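Local coordinates for protein RNA 2'-o-ribose methyltransferase (Thermus thermophilus, PDB 1IPA) that probably methylates the ribose 2'-hydroxyl of RNA, as expected of a TrmH-family (SpoU) methyltransferase with a deep trefoil knot, at residues 46-54 and 74-84; 176-184 and 222-230. All coordinates share one frame; numbering follows the deposited sequence.

In the fold
From the N terminus, the chain first runs through the putative RNA-binding region. There interaction 1 closes a loop by pairing strand 47-53 with strand 75-79, across helix 59-66 and a short unmodelled piece. The chain then passes through strand 96-101, which borders 47-53 on its other edge, and enters the methyltransferase part at strand 117-122. Interaction 2 comes later. It brings helix 176-185 beside helix 223-228, closing a loop that contains strands 190-193 and 210-214 of the parallel sheet. The two contacts follow in series and neither nest nor cross. Their centres lie about 46 Å apart, so each ties together its own part of the fold.

Interaction 1 (46-54 and 74-84); sequences ELEQALVWE and LALLEVSEAVL
L51 is the central bump of this contact. L51 CG sits 3.9 Å from both L77 CB and V79 CG2, so the branch fills the hollow between two side chains of the next strand. CG lies anti to the carbonyl carbon (chi1 -83°), which sets L51 beside L77 with both chains pointing the same way. Q49 and L77 share this face, where L77 CD2 meets the amide end of Q49. That amide uses OE1 to accept from R10, and L14 of helix 9-15 packs on Q49 and L51.

A50 and L76 meet on the opposite face. The small A50 leaves a shallow dip, and L76 CD2 drops to 3.7 Å from A50 CB. Y65 of helix 59-66 lies against L76 and V52. At the start of the pair, L74 CD1 rests 3.5 Å from E48 C, on the backbone.

Six backbone bonds join strands 47-53 and 75-79 and their ends, from A75 N to E48 O through to E54 N to V79 O. The bond from V79 N to V52 O is nearly straight (2.6 Å, 176°).

Past V79 the chain turns into helix 81-87. S80 OG, which is hydrogen-bonded to T4 O, also takes a weak capping bond from V83 N at the start of this helix. L84 CD1 packs against W53 CB at 3.8 Å, and the W53 ring turns an edge to V79 O and the backbone of S80. Cut back to an alanine, W53 would keep its CB on L84 but would probably leave a gap where the ring edge now borders V79 O and S80.

Two neighbouring parallel strands joined through helix 59-66 make a beta-alpha-beta crossover, here in the eL30-like domain that probably binds RNA.

Interaction 2 (176-184 and 222-230); sequences ESEVLDWIK and RAAWLEAAQ
L180 lies over one face of the W225 indole. L180 CD2 is 3.5 Å from the centroid of the six-membered ring, a CH-pi contact set toward the rim. V179 CG1 meets the edge of the same ring, 3.7 Å from W225 CH2. The indole N-H is used as well. W225 NE1 donates to E176 OE2 at 3.3 Å with an angle of 162°. E176 OE2 lies near the ring plane, but the N-H reaches it from above the carboxylate plane.

E176 is therefore gripped twice. R222 NE forms a salt bridge to E176 OE2 at 3.6 Å. The two flat groups are nearly parallel (8° apart), and OE2 lies at the guanidinium edge. The E176 chain is extended beyond CG, which carries the carboxylate out to both partners.

Further along, L180 spreads its branches over small residues: CD1 faces A224 CB and CD2 faces A228 CB. K184 bends at chi2 and brings its NZ to A228 O at 3.0 Å. The lysine charge thus sits near the last turn of helix 223-228, where carbonyl oxygens would probably favour it.

The helix segments run almost parallel, 5° apart, but their axes stay 11.3 Å from each other, and the indole bridges much of that space. Beneath them, V120 and V122 of strand 117-122 support W225, while V122 and, from strand 144-148, A148 touch E176. Both helices thus pack side by side on the parallel sheet of the Rossmann-like domain.

Interaction 1 (46-54 and 74-84)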
ATOM      1  N   GLU A  46      -2.968  16.633   6.676  1.00 35.83           N
ATOM      2  CA  GLU A  46      -3.827  17.487   7.486  1.00 36.20           C
ATOM      3  C   GLU A  46      -5.211  16.866   7.633  1.00 36.41           C
ATOM      4  O   GLU A  46      -5.780  16.335   6.671  1.00 35.21           O
ATOM      5  CB  GLU A  46      -3.970  18.872   6.851  1.00 38.25           C
ATOM      6  CG  GLU A  46      -2.669  19.449   6.299  1.00 44.02           C
ATOM      7  CD  GLU A  46      -2.830  20.871   5.789  1.00 46.68           C
ATOM      8  OE1 GLU A  46      -2.931  21.792   6.628  1.00 48.90           O
ATOM      9  OE2 GLU A  46      -2.866  21.067   4.553  1.00 47.96           O
ATOM     10  N   LEU A  47      -5.742  16.935   8.849  1.00 35.22           N
ATOM     11  CA  LEU A  47      -7.060  16.404   9.158  1.00 36.88           C
ATOM     12  C   LEU A  47      -8.037  17.566   9.304  1.00 37.97           C
ATOM     13  O   LEU A  47      -7.639  18.662   9.686  1.00 40.43           O
ATOM     14  CB  LEU A  47      -6.994  15.615  10.472  1.00 35.42           C
ATOM     15  CG  LEU A  47      -6.794  14.094  10.431  1.00 36.08           C
ATOM     16  CD1 LEU A  47      -5.975  13.656   9.219  1.00 29.69           C
ATOM     17  CD2 LEU A  47      -6.149  13.665  11.735  1.00 32.61           C
ATOM     18  N   GLU A  48      -9.307  17.344   8.987  1.00 38.04           N
ATOM     19  CA  GLU A  48     -10.295  18.408   9.133  1.00 38.59           C
ATOM     20  C   GLU A  48     -11.294  18.083  10.234  1.00 38.70           C
ATOM     21  O   GLU A  48     -11.756  18.973  10.945  1.00 39.73           O
ATOM     22  CB  GLU A  48     -11.020  18.663   7.820  1.00 37.54           C
ATOM     23  CG  GLU A  48     -10.086  19.094   6.716  1.00 40.32           C
ATOM     24  CD  GLU A  48     -10.808  19.747   5.564  1.00 40.13           C
ATOM     25  OE1 GLU A  48     -11.847  19.203   5.140  1.00 38.02           O
ATOM     26  OE2 GLU A  48     -10.326  20.799   5.085  1.00 41.37           O
ATOM     27  N   GLN A  49     -11.628  16.808  10.375  1.00 37.87           N
ATOM     28  CA  GLN A  49     -12.543  16.406  11.423  1.00 39.51           C
ATOM     29  C   GLN A  49     -12.388  14.945  11.803  1.00 38.66           C
ATOM     30  O   GLN A  49     -11.896  14.137  11.019  1.00 38.22           O
ATOM     31  CB  GLN A  49     -13.994  16.698  11.028  1.00 39.92           C
ATOM     32  CG  GLN A  49     -14.527  15.923   9.856  1.00 44.03           C
ATOM     33  CD  GLN A  49     -15.966  16.294   9.558  1.00 48.51           C
ATOM     34  OE1 GLN A  49     -16.301  17.473   9.466  1.00 50.49           O
ATOM     35  NE2 GLN A  49     -16.823  15.292   9.407  1.00 50.00           N
ATOM     36  N   ALA A  50     -12.798  14.620  13.024  1.00 37.72           N
ATOM     37  CA  ALA A  50     -12.710  13.260  13.515  1.00 38.11           C
ATOM     38  C   ALA A  50     -14.045  12.796  14.058  1.00 38.44           C
ATOM     39  O   ALA A  50     -14.710  13.520  14.794  1.00 39.78           O
ATOM     40  CB  ALA A  50     -11.652  13.166  14.603  1.00 36.96           C
ATOM     41  N   LEU A  51     -14.441  11.588  13.685  1.00 38.68           N
ATOM     42  CA  LEU A  51     -15.684  11.020  14.176  1.00 39.49           C
ATOM     43  C   LEU A  51     -15.303  10.070  15.302  1.00 40.38           C
ATOM     44  O   LEU A  51     -14.252   9.427  15.242  1.00 39.79           O
ATOM     45  CB  LEU A  51     -16.418  10.273  13.061  1.00 38.54           C
ATOM     46  CG  LEU A  51     -17.268  11.146  12.133  1.00 39.38           C
ATOM     47  CD1 LEU A  51     -16.415  12.201  11.444  1.00 39.42           C
ATOM     48  CD2 LEU A  51     -17.948  10.254  11.111  1.00 41.31           C
ATOM     49  N   VAL A  52     -16.154   9.994  16.323  1.00 41.71           N
ATOM     50  CA  VAL A  52     -15.902   9.153  17.489  1.00 41.33           C
ATOM     51  C   VAL A  52     -17.111   8.322  17.910  1.00 41.80           C
ATOM     52  O   VAL A  52     -18.223   8.834  17.974  1.00 42.80           O
ATOM     53  CB  VAL A  52     -15.490  10.025  18.680  1.00 41.66           C
ATOM     54  CG1 VAL A  52     -15.193   9.155  19.892  1.00 43.96           C
ATOM     55  CG2 VAL A  52     -14.289  10.873  18.304  1.00 40.55           C
ATOM     56  N   TRP A  53     -16.878   7.044  18.198  1.00 42.57           N
ATOM     57  CA  TRP A  53     -17.923   6.116  18.644  1.00 43.15           C
ATOM     58  C   TRP A  53     -18.536   6.646  19.941  1.00 43.05           C
ATOM     59  O   TRP A  53     -17.825   6.916  20.916  1.00 42.01           O
ATOM     60  CB  TRP A  53     -17.298   4.734  18.881  1.00 46.40           C
ATOM     61  CG  TRP A  53     -18.150   3.668  19.556  1.00 50.39           C
ATOM     62  CD1 TRP A  53     -17.708   2.710  20.443  1.00 52.17           C
ATOM     63  CD2 TRP A  53     -19.543   3.388  19.341  1.00 52.09           C
ATOM     64  NE1 TRP A  53     -18.734   1.860  20.786  1.00 52.64           N
ATOM     65  CE2 TRP A  53     -19.870   2.251  20.125  1.00 52.89           C
ATOM     66  CE3 TRP A  53     -20.545   3.981  18.564  1.00 52.70           C
ATOM     67  CZ2 TRP A  53     -21.152   1.702  20.150  1.00 53.50           C
ATOM     68  CZ3 TRP A  53     -21.824   3.435  18.591  1.00 54.45           C
ATOM     69  CH2 TRP A  53     -22.115   2.306  19.378  1.00 55.21           C
ATOM     70  N   GLU A  54     -19.855   6.804  19.944  1.00 42.10           N
ATOM     71  CA  GLU A  54     -20.568   7.294  21.116  1.00 42.62           C
ATOM     72  C   GLU A  54     -20.372   6.318  22.278  1.00 42.75           C
ATOM     73  O   GLU A  54     -20.465   6.700  23.445  1.00 42.20           O
ATOM     74  CB  GLU A  54     -22.055   7.447  20.796  1.00 42.10           C
ATOM     75  CG  GLU A  54     -22.772   6.133  20.590  1.00 44.54           C
ATOM     76  CD  GLU A  54     -24.165   6.304  20.020  1.00 46.22           C
ATOM     77  OE1 GLU A  54     -24.705   7.429  20.107  1.00 44.85           O
ATOM     78  OE2 GLU A  54     -24.724   5.308  19.497  1.00 47.48           O
ATOM     79  N   LEU A  74     -10.270  21.610  14.137  1.00 56.93           N
ATOM     80  CA  LEU A  74     -10.620  20.165  14.040  1.00 56.26           C
ATOM     81  C   LEU A  74     -11.970  19.897  14.697  1.00 56.11           C
ATOM     82  O   LEU A  74     -12.067  19.805  15.919  1.00 56.37           O
ATOM     83  CB  LEU A  74      -9.545  19.316  14.723  1.00 55.59           C
ATOM     84  CG  LEU A  74      -9.695  17.801  14.568  1.00 55.22           C
ATOM     85  CD1 LEU A  74      -9.487  17.420  13.114  1.00 54.82           C
ATOM     86  CD2 LEU A  74      -8.690  17.087  15.446  1.00 55.44           C
ATOM     87  N   ALA A  75     -13.011  19.773  13.884  1.00 55.67           N
ATOM     88  CA  ALA A  75     -14.345  19.505  14.402  1.00 55.95           C
ATOM     89  C   ALA A  75     -14.505  18.017  14.707  1.00 55.98           C
ATOM     90  O   ALA A  75     -14.070  17.165  13.934  1.00 55.79           O
ATOM     91  CB  ALA A  75     -15.403  19.955  13.393  1.00 56.43           C
ATOM     92  N   LEU A  76     -15.127  17.711  15.839  1.00 55.58           N
ATOM     93  CA  LEU A  76     -15.341  16.327  16.239  1.00 55.08           C
ATOM     94  C   LEU A  76     -16.824  15.987  16.143  1.00 53.70           C
ATOM     95  O   LEU A  76     -17.678  16.866  16.249  1.00 53.90           O
ATOM     96  CB  LEU A  76     -14.845  16.116  17.668  1.00 57.10           C
ATOM     97  CG  LEU A  76     -13.425  16.647  17.917  1.00 60.45           C
ATOM     98  CD1 LEU A  76     -13.100  16.619  19.404  1.00 60.77           C
ATOM     99  CD2 LEU A  76     -12.423  15.821  17.120  1.00 61.32           C
ATOM    100  N   LEU A  77     -17.122  14.712  15.925  1.00 51.52           N
ATOM    101  CA  LEU A  77     -18.496  14.242  15.817  1.00 49.76           C
ATOM    102  C   LEU A  77     -18.699  12.973  16.634  1.00 48.08           C
ATOM    103  O   LEU A  77     -18.063  11.952  16.377  1.00 47.27           O
ATOM    104  CB  LEU A  77     -18.861  13.930  14.360  1.00 51.39           C
ATOM    105  CG  LEU A  77     -19.281  15.000  13.347  1.00 54.17           C
ATOM    106  CD1 LEU A  77     -20.510  15.732  13.865  1.00 54.66           C
ATOM    107  CD2 LEU A  77     -18.136  15.969  13.091  1.00 55.09           C
ATOM    108  N   GLU A  78     -19.575  13.037  17.627  1.00 45.63           N
ATOM    109  CA  GLU A  78     -19.870  11.860  18.420  1.00 43.75           C
ATOM    110  C   GLU A  78     -20.833  11.133  17.493  1.00 41.37           C
ATOM    111  O   GLU A  78     -21.884  11.664  17.137  1.00 39.45           O
ATOM    112  CB  GLU A  78     -20.539  12.257  19.733  1.00 46.74           C
ATOM    113  CG  GLU A  78     -20.667  11.135  20.742  1.00 49.29           C
ATOM    114  CD  GLU A  78     -20.944  11.657  22.140  1.00 52.01           C
ATOM    115  OE1 GLU A  78     -21.945  12.392  22.316  1.00 52.75           O
ATOM    116  OE2 GLU A  78     -20.156  11.336  23.058  1.00 51.83           O
ATOM    117  N   VAL A  79     -20.469   9.919  17.101  1.00 38.08           N
ATOM    118  CA  VAL A  79     -21.261   9.159  16.151  1.00 36.77           C
ATOM    119  C   VAL A  79     -21.700   7.768  16.613  1.00 36.58           C
ATOM    120  O   VAL A  79     -21.125   7.200  17.538  1.00 36.45           O
ATOM    121  CB  VAL A  79     -20.457   9.056  14.832  1.00 36.33           C
ATOM    122  CG1 VAL A  79     -20.943   7.915  13.987  1.00 38.30           C
ATOM    123  CG2 VAL A  79     -20.564  10.367  14.071  1.00 35.60           C
ATOM    124  N   SER A  80     -22.724   7.229  15.953  1.00 36.09           N
ATOM    125  CA  SER A  80     -23.247   5.906  16.272  1.00 36.77           C
ATOM    126  C   SER A  80     -22.529   4.825  15.469  1.00 39.02           C
ATOM    127  O   SER A  80     -21.828   5.113  14.491  1.00 39.55           O
ATOM    128  CB  SER A  80     -24.751   5.840  15.981  1.00 36.53           C
ATOM    129  OG  SER A  80     -25.010   5.672  14.596  1.00 39.56           O
ATOM    130  N   GLU A  81     -22.713   3.576  15.885  1.00 38.35           N
ATOM    131  CA  GLU A  81     -22.085   2.439  15.228  1.00 38.49           C
ATOM    132  C   GLU A  81     -22.562   2.275  13.787  1.00 38.13           C
ATOM    133  O   GLU A  81     -21.768   1.999  12.886  1.00 37.75           O
ATOM    134  CB  GLU A  81     -22.373   1.159  16.021  1.00 40.21           C
ATOM    135  CG  GLU A  81     -21.705  -0.085  15.465  1.00 44.19           C
ATOM    136  CD  GLU A  81     -21.995  -1.325  16.291  1.00 46.86           C
ATOM    137  OE1 GLU A  81     -21.421  -2.389  15.983  1.00 48.03           O
ATOM    138  OE2 GLU A  81     -22.798  -1.237  17.245  1.00 47.77           O
ATOM    139  N   ALA A  82     -23.860   2.448  13.568  1.00 36.71           N
ATOM    140  CA  ALA A  82     -24.417   2.315  12.233  1.00 36.11           C
ATOM    141  C   ALA A  82     -23.790   3.324  11.268  1.00 35.13           C
ATOM    142  O   ALA A  82     -23.642   3.044  10.085  1.00 37.19           O
ATOM    143  CB  ALA A  82     -25.924   2.494  12.280  1.00 35.78           C
ATOM    144  N   VAL A  83     -23.427   4.494  11.783  1.00 33.02           N
ATOM    145  CA  VAL A  83     -22.810   5.531  10.968  1.00 31.96           C
ATOM    146  C   VAL A  83     -21.351   5.202  10.660  1.00 31.42           C
ATOM    147  O   VAL A  83     -20.915   5.342   9.520  1.00 30.58           O
ATOM    148  CB  VAL A  83     -22.891   6.901  11.662  1.00 31.82           C
ATOM    149  CG1 VAL A  83     -21.970   7.896  10.977  1.00 32.48           C
ATOM    150  CG2 VAL A  83     -24.320   7.408  11.616  1.00 31.87           C
ATOM    151  N   LEU A  84     -20.595   4.770  11.667  1.00 30.40           N
ATOM    152  CA  LEU A  84     -19.195   4.403  11.443  1.00 31.07           C
ATOM    153  C   LEU A  84     -19.122   3.245  10.452  1.00 31.56           C
ATOM    154  O   LEU A  84     -18.236   3.190   9.603  1.00 32.08           O
ATOM    155  CB  LEU A  84     -18.524   3.987  12.754  1.00 27.69           C
ATOM    156  CG  LEU A  84     -18.283   5.097  13.778  1.00 26.21           C
ATOM    157  CD1 LEU A  84     -17.805   4.486  15.081  1.00 23.47           C
ATOM    158  CD2 LEU A  84     -17.276   6.099  13.230  1.00 24.06           C
TER

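Interaction 2 (176-184 and 222-230)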
ATOM      1  N   GLU A 176       4.132  -0.448 -18.091  1.00 34.45           N
ATOM      2  CA  GLU A 176       5.187  -1.441 -18.063  1.00 36.67           C
ATOM      3  C   GLU A 176       6.390  -0.953 -18.865  1.00 36.99           C
ATOM      4  O   GLU A 176       7.520  -1.033 -18.392  1.00 38.90           O
ATOM      5  CB  GLU A 176       4.673  -2.772 -18.615  1.00 38.68           C
ATOM      6  CG  GLU A 176       3.407  -3.261 -17.911  1.00 43.38           C
ATOM      7  CD  GLU A 176       3.017  -4.696 -18.266  1.00 46.13           C
ATOM      8  OE1 GLU A 176       1.911  -5.122 -17.860  1.00 45.70           O
ATOM      9  OE2 GLU A 176       3.814  -5.397 -18.933  1.00 47.48           O
ATOM     10  N   SER A 177       6.148  -0.430 -20.065  1.00 37.23           N
ATOM     11  CA  SER A 177       7.222   0.076 -20.922  1.00 37.85           C
ATOM     12  C   SER A 177       7.964   1.206 -20.226  1.00 38.31           C
ATOM     13  O   SER A 177       9.190   1.268 -20.266  1.00 38.95           O
ATOM     14  CB  SER A 177       6.663   0.612 -22.247  1.00 40.29           C
ATOM     15  OG  SER A 177       5.711  -0.271 -22.814  1.00 42.96           O
ATOM     16  N   GLU A 178       7.210   2.101 -19.595  1.00 38.15           N
ATOM     17  CA  GLU A 178       7.787   3.238 -18.884  1.00 39.67           C
ATOM     18  C   GLU A 178       8.663   2.801 -17.717  1.00 37.43           C
ATOM     19  O   GLU A 178       9.742   3.356 -17.492  1.00 37.27           O
ATOM     20  CB  GLU A 178       6.678   4.159 -18.363  1.00 42.99           C
ATOM     21  CG  GLU A 178       5.993   4.999 -19.425  1.00 46.64           C
ATOM     22  CD  GLU A 178       4.748   5.691 -18.896  1.00 49.43           C
ATOM     23  OE1 GLU A 178       3.735   4.995 -18.656  1.00 50.56           O
ATOM     24  OE2 GLU A 178       4.785   6.925 -18.711  1.00 50.37           O
ATOM     25  N   VAL A 179       8.187   1.813 -16.966  1.00 36.19           N
ATOM     26  CA  VAL A 179       8.934   1.304 -15.825  1.00 34.71           C
ATOM     27  C   VAL A 179      10.177   0.563 -16.299  1.00 34.77           C
ATOM     28  O   VAL A 179      11.249   0.706 -15.714  1.00 36.11           O
ATOM     29  CB  VAL A 179       8.052   0.373 -14.963  1.00 34.11           C
ATOM     30  CG1 VAL A 179       8.904  -0.413 -13.974  1.00 32.06           C
ATOM     31  CG2 VAL A 179       7.021   1.211 -14.214  1.00 33.61           C
ATOM     32  N   LEU A 180      10.036  -0.217 -17.365  1.00 35.18           N
ATOM     33  CA  LEU A 180      11.166  -0.958 -17.913  1.00 37.50           C
ATOM     34  C   LEU A 180      12.245  -0.011 -18.445  1.00 39.24           C
ATOM     35  O   LEU A 180      13.435  -0.229 -18.226  1.00 39.66           O
ATOM     36  CB  LEU A 180      10.679  -1.916 -19.006  1.00 36.77           C
ATOM     37  CG  LEU A 180      10.047  -3.185 -18.417  1.00 35.79           C
ATOM     38  CD1 LEU A 180       9.329  -4.001 -19.479  1.00 34.43           C
ATOM     39  CD2 LEU A 180      11.152  -3.999 -17.767  1.00 34.02           C
ATOM     40  N   ASP A 181      11.831   1.055 -19.123  1.00 41.19           N
ATOM     41  CA  ASP A 181      12.789   2.024 -19.643  1.00 43.14           C
ATOM     42  C   ASP A 181      13.459   2.713 -18.465  1.00 42.92           C
ATOM     43  O   ASP A 181      14.633   3.081 -18.530  1.00 44.05           O
ATOM     44  CB  ASP A 181      12.090   3.071 -20.511  1.00 45.22           C
ATOM     45  CG  ASP A 181      11.442   2.472 -21.747  1.00 47.86           C
ATOM     46  OD1 ASP A 181      10.811   3.238 -22.504  1.00 50.07           O
ATOM     47  OD2 ASP A 181      11.557   1.242 -21.962  1.00 48.45           O
ATOM     48  N   TRP A 182      12.714   2.881 -17.381  1.00 43.01           N
ATOM     49  CA  TRP A 182      13.260   3.526 -16.194  1.00 43.95           C
ATOM     50  C   TRP A 182      14.387   2.675 -15.588  1.00 44.61           C
ATOM     51  O   TRP A 182      15.461   3.187 -15.259  1.00 43.35           O
ATOM     52  CB  TRP A 182      12.156   3.732 -15.153  1.00 43.11           C
ATOM     53  CG  TRP A 182      12.618   4.480 -13.942  1.00 41.25           C
ATOM     54  CD1 TRP A 182      12.767   5.828 -13.823  1.00 40.93           C
ATOM     55  CD2 TRP A 182      13.043   3.916 -12.697  1.00 39.47           C
ATOM     56  NE1 TRP A 182      13.262   6.141 -12.581  1.00 40.96           N
ATOM     57  CE2 TRP A 182      13.441   4.986 -11.868  1.00 40.31           C
ATOM     58  CE3 TRP A 182      13.128   2.608 -12.200  1.00 39.49           C
ATOM     59  CZ2 TRP A 182      13.920   4.792 -10.568  1.00 39.26           C
ATOM     60  CZ3 TRP A 182      13.605   2.415 -10.906  1.00 38.86           C
ATOM     61  CH2 TRP A 182      13.995   3.504 -10.107  1.00 39.09           C
ATOM     62  N   ILE A 183      14.127   1.377 -15.445  1.00 45.35           N
ATOM     63  CA  ILE A 183      15.100   0.443 -14.880  1.00 45.68           C
ATOM     64  C   ILE A 183      16.428   0.566 -15.622  1.00 46.72           C
ATOM     65  O   ILE A 183      17.470   0.818 -15.020  1.00 46.13           O
ATOM     66  CB  ILE A 183      14.616  -1.032 -15.007  1.00 44.42           C
ATOM     67  CG1 ILE A 183      13.209  -1.190 -14.431  1.00 41.94           C
ATOM     68  CG2 ILE A 183      15.585  -1.962 -14.289  1.00 43.09           C
ATOM     69  CD1 ILE A 183      13.119  -0.967 -12.960  1.00 42.62           C
ATOM     70  N   LYS A 184      16.375   0.382 -16.937  1.00 48.59           N
ATOM     71  CA  LYS A 184      17.566   0.457 -17.773  1.00 51.77           C
ATOM     72  C   LYS A 184      18.207   1.833 -17.736  1.00 52.25           C
ATOM     73  O   LYS A 184      19.422   1.959 -17.836  1.00 51.97           O
ATOM     74  CB  LYS A 184      17.217   0.071 -19.212  1.00 52.58           C
ATOM     75  CG  LYS A 184      16.566  -1.306 -19.304  1.00 55.52           C
ATOM     76  CD  LYS A 184      17.435  -2.356 -18.602  1.00 56.75           C
ATOM     77  CE  LYS A 184      16.609  -3.495 -18.013  1.00 55.49           C
ATOM     78  NZ  LYS A 184      17.423  -4.282 -17.049  1.00 54.02           N
ATOM     79  N   ARG A 222       5.246 -11.298 -18.350  1.00 52.17           N
ATOM     80  CA  ARG A 222       5.339 -11.339 -19.807  1.00 52.87           C
ATOM     81  C   ARG A 222       6.790 -11.498 -20.228  1.00 50.48           C
ATOM     82  O   ARG A 222       7.702 -11.278 -19.431  1.00 50.13           O
ATOM     83  CB  ARG A 222       4.781 -10.054 -20.420  1.00 57.20           C
ATOM     84  CG  ARG A 222       3.376  -9.718 -19.977  1.00 62.45           C
ATOM     85  CD  ARG A 222       2.872  -8.444 -20.642  1.00 66.23           C
ATOM     86  NE  ARG A 222       1.619  -7.989 -20.044  1.00 70.00           N
ATOM     87  CZ  ARG A 222       0.507  -8.719 -19.982  1.00 71.66           C
ATOM     88  NH1 ARG A 222       0.483  -9.948 -20.486  1.00 72.44           N
ATOM     89  NH2 ARG A 222      -0.579  -8.222 -19.405  1.00 72.29           N
ATOM     90  N   ALA A 223       7.001 -11.875 -21.484  1.00 47.62           N
ATOM     91  CA  ALA A 223       8.349 -12.071 -22.006  1.00 43.92           C
ATOM     92  C   ALA A 223       9.184 -10.806 -21.837  1.00 41.63           C
ATOM     93  O   ALA A 223      10.370 -10.876 -21.518  1.00 39.20           O
ATOM     94  CB  ALA A 223       8.289 -12.471 -23.482  1.00 43.83           C
ATOM     95  N   ALA A 224       8.553  -9.652 -22.040  1.00 38.35           N
ATOM     96  CA  ALA A 224       9.235  -8.371 -21.917  1.00 35.47           C
ATOM     97  C   ALA A 224      10.046  -8.288 -20.627  1.00 35.37           C
ATOM     98  O   ALA A 224      11.200  -7.858 -20.644  1.00 36.60           O
ATOM     99  CB  ALA A 224       8.223  -7.239 -21.970  1.00 32.90           C
ATOM    100  N   TRP A 225       9.443  -8.699 -19.515  1.00 34.31           N
ATOM    101  CA  TRP A 225      10.126  -8.660 -18.222  1.00 34.21           C
ATOM    102  C   TRP A 225      11.217  -9.709 -18.085  1.00 33.68           C
ATOM    103  O   TRP A 225      12.243  -9.456 -17.463  1.00 33.28           O
ATOM    104  CB  TRP A 225       9.127  -8.822 -17.070  1.00 32.37           C
ATOM    105  CG  TRP A 225       8.211  -7.656 -16.947  1.00 33.25           C
ATOM    106  CD1 TRP A 225       6.983  -7.514 -17.521  1.00 32.41           C
ATOM    107  CD2 TRP A 225       8.494  -6.417 -16.286  1.00 33.68           C
ATOM    108  NE1 TRP A 225       6.486  -6.261 -17.266  1.00 33.73           N
ATOM    109  CE2 TRP A 225       7.391  -5.566 -16.511  1.00 31.45           C
ATOM    110  CE3 TRP A 225       9.578  -5.941 -15.529  1.00 33.99           C
ATOM    111  CZ2 TRP A 225       7.334  -4.264 -16.006  1.00 33.21           C
ATOM    112  CZ3 TRP A 225       9.524  -4.647 -15.026  1.00 34.95           C
ATOM    113  CH2 TRP A 225       8.405  -3.822 -15.269  1.00 35.59           C
ATOM    114  N   LEU A 226      11.002 -10.879 -18.676  1.00 34.16           N
ATOM    115  CA  LEU A 226      11.978 -11.959 -18.597  1.00 35.22           C
ATOM    116  C   LEU A 226      13.232 -11.721 -19.438  1.00 35.83           C
ATOM    117  O   LEU A 226      14.321 -12.158 -19.075  1.00 36.75           O
ATOM    118  CB  LEU A 226      11.320 -13.283 -18.987  1.00 34.23           C
ATOM    119  CG  LEU A 226      10.145 -13.657 -18.081  1.00 36.62           C
ATOM    120  CD1 LEU A 226       9.672 -15.068 -18.381  1.00 36.45           C
ATOM    121  CD2 LEU A 226      10.578 -13.549 -16.632  1.00 36.70           C
ATOM    122  N   GLU A 227      13.076 -11.025 -20.554  1.00 36.86           N
ATOM    123  CA  GLU A 227      14.200 -10.729 -21.426  1.00 38.78           C
ATOM    124  C   GLU A 227      15.014  -9.572 -20.857  1.00 38.15           C
ATOM    125  O   GLU A 227      16.214  -9.466 -21.100  1.00 36.89           O
ATOM    126  CB  GLU A 227      13.692 -10.379 -22.828  1.00 43.65           C
ATOM    127  CG  GLU A 227      12.916 -11.517 -23.482  1.00 50.51           C
ATOM    128  CD  GLU A 227      12.310 -11.141 -24.825  1.00 55.40           C
ATOM    129  OE1 GLU A 227      11.459 -10.222 -24.865  1.00 56.72           O
ATOM    130  OE2 GLU A 227      12.681 -11.769 -25.842  1.00 59.12           O
ATOM    131  N   ALA A 228      14.361  -8.713 -20.078  1.00 37.29           N
ATOM    132  CA  ALA A 228      15.044  -7.566 -19.494  1.00 35.86           C
ATOM    133  C   ALA A 228      15.778  -7.880 -18.196  1.00 35.98           C
ATOM    134  O   ALA A 228      16.665  -7.131 -17.787  1.00 37.27           O
ATOM    135  CB  ALA A 228      14.055  -6.437 -19.261  1.00 35.13           C
ATOM    136  N   ALA A 229      15.427  -8.985 -17.553  1.00 34.99           N
ATOM    137  CA  ALA A 229      16.053  -9.350 -16.283  1.00 35.35           C
ATOM    138  C   ALA A 229      17.465  -9.906 -16.400  1.00 35.60           C
ATOM    139  O   ALA A 229      17.784 -10.615 -17.346  1.00 35.17           O
ATOM    140  CB  ALA A 229      15.175 -10.357 -15.546  1.00 34.14           C
ATOM    141  N   GLN A 230      18.307  -9.572 -15.425  1.00 35.44           N
ATOM    142  CA  GLN A 230      19.674 -10.073 -15.387  1.00 36.16           C
ATOM    143  C   GLN A 230      19.623 -11.490 -14.818  1.00 35.74           C
ATOM    144  O   GLN A 230      20.505 -12.311 -15.071  1.00 34.43           O
ATOM    145  CB  GLN A 230      20.552  -9.202 -14.480  1.00 37.82           C
ATOM    146  CG  GLN A 230      21.110  -7.938 -15.124  1.00 40.10           C
ATOM    147  CD  GLN A 230      20.032  -7.042 -15.703  1.00 42.65           C
ATOM    148  OE1 GLN A 230      19.909  -6.914 -16.918  1.00 44.81           O
ATOM    149  NE2 GLN A 230      19.245  -6.422 -14.835  1.00 40.57           N
TER